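Local coordinates for translation initiation factor eIF-2B (Pyrococcus horikoshii, PDB 1VB5), which is the regulatory subunit of archaeal initiation factor 2B, probably acting in the exchange of GDP for GTP on initiation factor 2, at residues L39-R52 / A69-L81. Sequence-based numbering, arbitrary orientation.
Sequences LDESLLEDAIMELR and ARFIPVTNRRDIL
V74 lays its CG2 methyl over the centre of one face of the R52 guanidinium, 3.6 Å from NH1 of R52, while the same methyl meets SD of M49 at 3.5 Å, so it sits between two side chains of helix 41-58. R52, its chain extended from CG to NE, reaches backbone carbonyls at the C-terminal end of helix 63-71 and just past it. NH2 of R52 donates to I72 O at 2.9 Å with an N-H...O angle of 152°, and NE adds weak bonds to A69 O and I72 O. A leucine at this position would probably leave those two carbonyls without these donors and V74 CG2 without the flat surface it covers. The contact belongs to the helical end of the molecule, away from the mostly parallel sheet: the connection from helix 63-71 to helix 78-106 runs along helix 41-58. Along the same connection, I48 meets I72 through their CG2 methyls, and its CD1 points tip to tip at L81 CD2, 3.9 Å away; L44 CD1 packs on the same L81 methyl at 3.6 Å. I48 also touches L35 of helix 21-38. At the far end, as modelled, E41 OE1 lies above the R78 guanidinium toward its rim, the planes 25° apart, a charge attraction with no N-H aimed at it; weak bonds from R78 N to the carboxylate are tentative. R78 NH1 donates in its own plane to L39 O at 2.9 Å and also to A36 O, tying the new helix to the end of helix 21-38.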
loop_
_atom_site.group_PDB
_atom_site.type_symbol
_atom_site.label_atom_id
_atom_site.label_comp_id
_atom_site.label_asym_id
_atom_site.label_seq_id
_atom_site.Cartn_x
_atom_site.Cartn_y
_atom_site.Cartn_z
ATOM N N LEU B 39 -37.124 -20.334 17.894
ATOM C CA LEU B 39 -38.195 -19.565 18.516
ATOM C C LEU B 39 -39.617 -19.913 18.098
ATOM O O LEU B 39 -39.856 -20.443 17.010
ATOM C CB LEU B 39 -37.959 -18.072 18.282
ATOM C CG LEU B 39 -36.658 -17.501 18.847
ATOM C CD1 LEU B 39 -36.604 -16.012 18.571
ATOM C CD2 LEU B 39 -36.578 -17.763 20.340
ATOM N N ASP B 40 -40.557 -19.602 18.989
ATOM C CA ASP B 40 -41.973 -19.838 18.741
ATOM C C ASP B 40 -42.495 -18.675 17.909
ATOM O O ASP B 40 -41.942 -17.573 17.952
ATOM C CB ASP B 40 -42.758 -19.909 20.058
ATOM C CG ASP B 40 -42.377 -21.107 20.910
ATOM O OD1 ASP B 40 -42.460 -22.252 20.410
ATOM O OD2 ASP B 40 -42.003 -20.901 22.087
ATOM N N GLU B 41 -43.566 -18.924 17.163
ATOM C CA GLU B 41 -44.174 -17.912 16.310
ATOM C C GLU B 41 -44.367 -16.557 16.993
ATOM O O GLU B 41 -44.089 -15.514 16.400
ATOM C CB GLU B 41 -45.533 -18.408 15.803
ATOM C CG GLU B 41 -45.487 -19.724 15.025
ATOM C CD GLU B 41 -44.771 -19.601 13.691
ATOM O OE1 GLU B 41 -43.576 -19.240 13.693
ATOM O OE2 GLU B 41 -45.401 -19.867 12.643
ATOM N N SER B 42 -44.837 -16.580 18.237
ATOM C CA SER B 42 -45.113 -15.358 18.995
ATOM C C SER B 42 -43.919 -14.462 19.322
ATOM O O SER B 42 -44.094 -13.274 19.589
ATOM C CB SER B 42 -45.843 -15.708 20.297
ATOM O OG SER B 42 -45.024 -16.490 21.151
ATOM N N LEU B 43 -42.713 -15.018 19.315
ATOM C CA LEU B 43 -41.522 -14.228 19.621
ATOM C C LEU B 43 -40.689 -13.945 18.373
ATOM O O LEU B 43 -39.681 -13.240 18.435
ATOM C CB LEU B 43 -40.652 -14.963 20.642
ATOM C CG LEU B 43 -41.240 -15.213 22.031
ATOM C CD1 LEU B 43 -40.245 -16.011 22.857
ATOM C CD2 LEU B 43 -41.562 -13.891 22.707
ATOM N N LEU B 44 -41.129 -14.488 17.244
ATOM C CA LEU B 44 -40.420 -14.346 15.981
ATOM C C LEU B 44 -40.249 -12.920 15.457
ATOM O O LEU B 44 -39.154 -12.538 15.046
ATOM C CB LEU B 44 -41.102 -15.203 14.913
ATOM C CG LEU B 44 -40.214 -15.610 13.737
ATOM C CD1 LEU B 44 -39.032 -16.421 14.260
ATOM C CD2 LEU B 44 -41.021 -16.424 12.729
ATOM N N GLU B 45 -41.320 -12.135 15.474
ATOM C CA GLU B 45 -41.256 -10.769 14.965
ATOM C C GLU B 45 -40.216 -9.872 15.629
ATOM O O GLU B 45 -39.448 -9.206 14.937
ATOM C CB GLU B 45 -42.636 -10.118 15.037
ATOM C CG GLU B 45 -43.652 -10.769 14.111
ATOM C CD GLU B 45 -45.046 -10.200 14.273
ATOM O OE1 GLU B 45 -45.263 -9.026 13.908
ATOM O OE2 GLU B 45 -45.926 -10.934 14.774
ATOM N N ASP B 46 -40.184 -9.842 16.958
ATOM C CA ASP B 46 -39.207 -9.002 17.649
ATOM C C ASP B 46 -37.787 -9.524 17.463
ATOM O O ASP B 46 -36.840 -8.743 17.358
ATOM C CB ASP B 46 -39.519 -8.904 19.146
ATOM C CG ASP B 46 -40.826 -8.190 19.424
ATOM O OD1 ASP B 46 -41.182 -7.272 18.653
ATOM O OD2 ASP B 46 -41.491 -8.535 20.425
ATOM N N ALA B 47 -37.642 -10.845 17.426
ATOM C CA ALA B 47 -36.333 -11.460 17.247
ATOM C C ALA B 47 -35.756 -11.092 15.883
ATOM O O ALA B 47 -34.554 -10.874 15.748
ATOM C CB ALA B 47 -36.443 -12.964 17.372
ATOM N N ILE B 48 -36.617 -11.030 14.873
ATOM C CA ILE B 48 -36.183 -10.681 13.528
ATOM C C ILE B 48 -35.734 -9.219 13.493
ATOM O O ILE B 48 -34.785 -8.864 12.795
ATOM C CB ILE B 48 -37.318 -10.910 12.503
ATOM C CG1 ILE B 48 -37.707 -12.393 12.494
ATOM C CG2 ILE B 48 -36.868 -10.484 11.113
ATOM C CD1 ILE B 48 -38.857 -12.729 11.568
ATOM N N MET B 49 -36.420 -8.378 14.259
ATOM C CA MET B 49 -36.085 -6.960 14.332
ATOM C C MET B 49 -34.706 -6.797 14.956
ATOM O O MET B 49 -33.899 -5.983 14.509
ATOM C CB MET B 49 -37.116 -6.217 15.183
ATOM C CG MET B 49 -38.504 -6.162 14.577
ATOM S SD MET B 49 -38.622 -4.948 13.257
ATOM C CE MET B 49 -39.461 -3.614 14.127
ATOM N N GLU B 50 -34.444 -7.581 15.996
ATOM C CA GLU B 50 -33.167 -7.523 16.689
ATOM C C GLU B 50 -32.041 -8.097 15.836
ATOM O O GLU B 50 -30.947 -7.537 15.792
ATOM C CB GLU B 50 -33.253 -8.279 18.021
ATOM C CG GLU B 50 -31.985 -8.188 18.863
ATOM C CD GLU B 50 -32.168 -8.734 20.270
ATOM O OE1 GLU B 50 -32.464 -9.939 20.413
ATOM O OE2 GLU B 50 -32.014 -7.952 21.236
ATOM N N LEU B 51 -32.305 -9.213 15.158
ATOM C CA LEU B 51 -31.287 -9.829 14.316
ATOM C C LEU B 51 -30.969 -8.918 13.131
ATOM O O LEU B 51 -29.826 -8.854 12.681
ATOM C CB LEU B 51 -31.748 -11.204 13.822
ATOM C CG LEU B 51 -30.695 -11.988 13.031
ATOM C CD1 LEU B 51 -29.407 -12.078 13.840
ATOM C CD2 LEU B 51 -31.217 -13.380 12.705
ATOM N N ARG B 52 -31.983 -8.220 12.626
ATOM C CA ARG B 52 -31.791 -7.293 11.516
ATOM C C ARG B 52 -30.682 -6.312 11.887
ATOM O O ARG B 52 -29.793 -6.015 11.086
ATOM C CB ARG B 52 -33.069 -6.496 11.251
ATOM C CG ARG B 52 -33.992 -7.064 10.194
ATOM C CD ARG B 52 -35.140 -6.099 9.941
ATOM N NE ARG B 52 -35.942 -6.488 8.785
ATOM C CZ ARG B 52 -36.957 -5.775 8.306
ATOM N NH1 ARG B 52 -37.301 -4.631 8.882
ATOM N NH2 ARG B 52 -37.633 -6.211 7.251
ATOM N N ALA B 69 -30.937 -7.914 5.556
ATOM C CA ALA B 69 -31.843 -7.522 6.630
ATOM C C ALA B 69 -33.196 -7.011 6.140
ATOM O O ALA B 69 -34.227 -7.327 6.731
ATOM C CB ALA B 69 -31.179 -6.472 7.510
ATOM N N ARG B 70 -33.198 -6.217 5.073
ATOM C CA ARG B 70 -34.449 -5.690 4.535
ATOM C C ARG B 70 -35.205 -6.747 3.739
ATOM O O ARG B 70 -36.409 -6.625 3.527
ATOM C CB ARG B 70 -34.194 -4.482 3.627
ATOM C CG ARG B 70 -33.526 -3.298 4.306
ATOM C CD ARG B 70 -34.226 -2.914 5.598
ATOM N NE ARG B 70 -33.715 -1.650 6.121
ATOM C CZ ARG B 70 -33.833 -1.259 7.385
ATOM N NH1 ARG B 70 -34.444 -2.038 8.271
ATOM N NH2 ARG B 70 -33.342 -0.086 7.762
ATOM N N PHE B 71 -34.492 -7.774 3.293
ATOM C CA PHE B 71 -35.106 -8.845 2.519
ATOM C C PHE B 71 -35.935 -9.758 3.420
ATOM O O PHE B 71 -36.989 -10.252 3.018
ATOM C CB PHE B 71 -34.032 -9.669 1.812
ATOM C CG PHE B 71 -34.580 -10.612 0.780
ATOM C CD1 PHE B 71 -35.007 -10.138 -0.457
ATOM C CD2 PHE B 71 -34.690 -11.974 1.052
ATOM C CE1 PHE B 71 -35.539 -11.010 -1.413
ATOM C CE2 PHE B 71 -35.220 -12.852 0.102
ATOM C CZ PHE B 71 -35.645 -12.369 -1.131
ATOM N N ILE B 72 -35.447 -9.986 4.635
ATOM C CA ILE B 72 -36.151 -10.833 5.591
ATOM C C ILE B 72 -37.299 -10.034 6.196
ATOM O O ILE B 72 -37.084 -9.026 6.861
ATOM C CB ILE B 72 -35.201 -11.336 6.711
ATOM C CG1 ILE B 72 -34.383 -12.531 6.212
ATOM C CG2 ILE B 72 -36.009 -11.786 7.923
ATOM C CD1 ILE B 72 -33.716 -12.332 4.886
ATOM N N PRO B 73 -38.542 -10.479 5.964
ATOM C CA PRO B 73 -39.722 -9.790 6.490
ATOM C C PRO B 73 -39.923 -9.963 7.985
ATOM O O PRO B 73 -39.532 -10.978 8.560
ATOM C CB PRO B 73 -40.859 -10.420 5.696
ATOM C CG PRO B 73 -40.399 -11.841 5.572
ATOM C CD PRO B 73 -38.934 -11.670 5.188
ATOM N N VAL B 74 -40.523 -8.957 8.610
ATOM C CA VAL B 74 -40.822 -9.021 10.031
ATOM C C VAL B 74 -42.170 -9.738 10.054
ATOM O O VAL B 74 -43.221 -9.125 9.849
ATOM C CB VAL B 74 -40.954 -7.613 10.644
ATOM C CG1 VAL B 74 -41.370 -7.716 12.102
ATOM C CG2 VAL B 74 -39.627 -6.871 10.529
ATOM N N THR B 75 -42.124 -11.046 10.272
ATOM C CA THR B 75 -43.325 -11.872 10.277
ATOM C C THR B 75 -43.300 -12.867 11.429
ATOM O O THR B 75 -42.261 -13.077 12.058
ATOM C CB THR B 75 -43.425 -12.658 8.956
ATOM O OG1 THR B 75 -44.617 -13.451 8.944
ATOM C CG2 THR B 75 -42.219 -13.569 8.802
ATOM N N ASN B 76 -44.450 -13.477 11.707
ATOM C CA ASN B 76 -44.544 -14.476 12.767
ATOM C C ASN B 76 -44.636 -15.859 12.133
ATOM O O ASN B 76 -44.829 -16.860 12.826
ATOM C CB ASN B 76 -45.774 -14.234 13.653
ATOM C CG ASN B 76 -47.066 -14.142 12.855
ATOM O OD1 ASN B 76 -47.301 -14.920 11.928
ATOM N ND2 ASN B 76 -47.917 -13.191 13.224
ATOM N N ARG B 77 -44.490 -15.906 10.812
ATOM C CA ARG B 77 -44.557 -17.158 10.071
ATOM C C ARG B 77 -43.203 -17.834 9.854
ATOM O O ARG B 77 -42.400 -17.408 9.025
ATOM C CB ARG B 77 -45.228 -16.935 8.714
ATOM C CG ARG B 77 -46.732 -16.798 8.787
ATOM C CD ARG B 77 -47.372 -17.554 7.635
ATOM N NE ARG B 77 -47.571 -16.712 6.465
ATOM C CZ ARG B 77 -47.714 -17.175 5.231
ATOM N NH1 ARG B 77 -47.675 -18.477 4.992
ATOM N NH2 ARG B 77 -47.898 -16.331 4.229
ATOM N N ARG B 78 -42.980 -18.910 10.596
ATOM C CA ARG B 78 -41.751 -19.683 10.519
ATOM C C ARG B 78 -41.402 -20.014 9.077
ATOM O O ARG B 78 -40.294 -19.740 8.613
ATOM C CB ARG B 78 -41.912 -20.985 11.306
ATOM C CG ARG B 78 -40.647 -21.819 11.428
ATOM C CD ARG B 78 -40.930 -23.146 12.125
ATOM N NE ARG B 78 -41.780 -22.981 13.307
ATOM C CZ ARG B 78 -41.468 -22.232 14.362
ATOM N NH1 ARG B 78 -40.319 -21.569 14.397
ATOM N NH2 ARG B 78 -42.309 -22.140 15.383
ATOM N N ASP B 79 -42.358 -20.612 8.375
ATOM C CA ASP B 79 -42.164 -21.007 6.988
ATOM C C ASP B 79 -41.815 -19.839 6.060
ATOM O O ASP B 79 -41.133 -20.029 5.053
ATOM C CB ASP B 79 -43.417 -21.725 6.478
ATOM C CG ASP B 79 -44.675 -20.898 6.657
ATOM O OD1 ASP B 79 -45.000 -20.547 7.811
ATOM O OD2 ASP B 79 -45.340 -20.596 5.641
ATOM N N ILE B 80 -42.284 -18.637 6.383
ATOM C CA ILE B 80 -41.977 -17.478 5.546
ATOM C C ILE B 80 -40.529 -17.055 5.801
ATOM O O ILE B 80 -39.750 -16.867 4.865
ATOM C CB ILE B 80 -42.912 -16.284 5.848
ATOM C CG1 ILE B 80 -44.366 -16.654 5.526
ATOM C CG2 ILE B 80 -42.486 -15.069 5.025
ATOM C CD1 ILE B 80 -44.644 -16.919 4.050
ATOM N N LEU B 81 -40.177 -16.913 7.075
ATOM C CA LEU B 81 -38.826 -16.528 7.459
ATOM C C LEU B 81 -37.814 -17.440 6.780
ATOM O O LEU B 81 -36.875 -16.972 6.134
ATOM C CB LEU B 81 -38.664 -16.617 8.978
ATOM C CG LEU B 81 -37.263 -16.388 9.554
ATOM C CD1 LEU B 81 -36.659 -15.108 8.993
ATOM C CD2 LEU B 81 -37.352 -16.321 11.068
#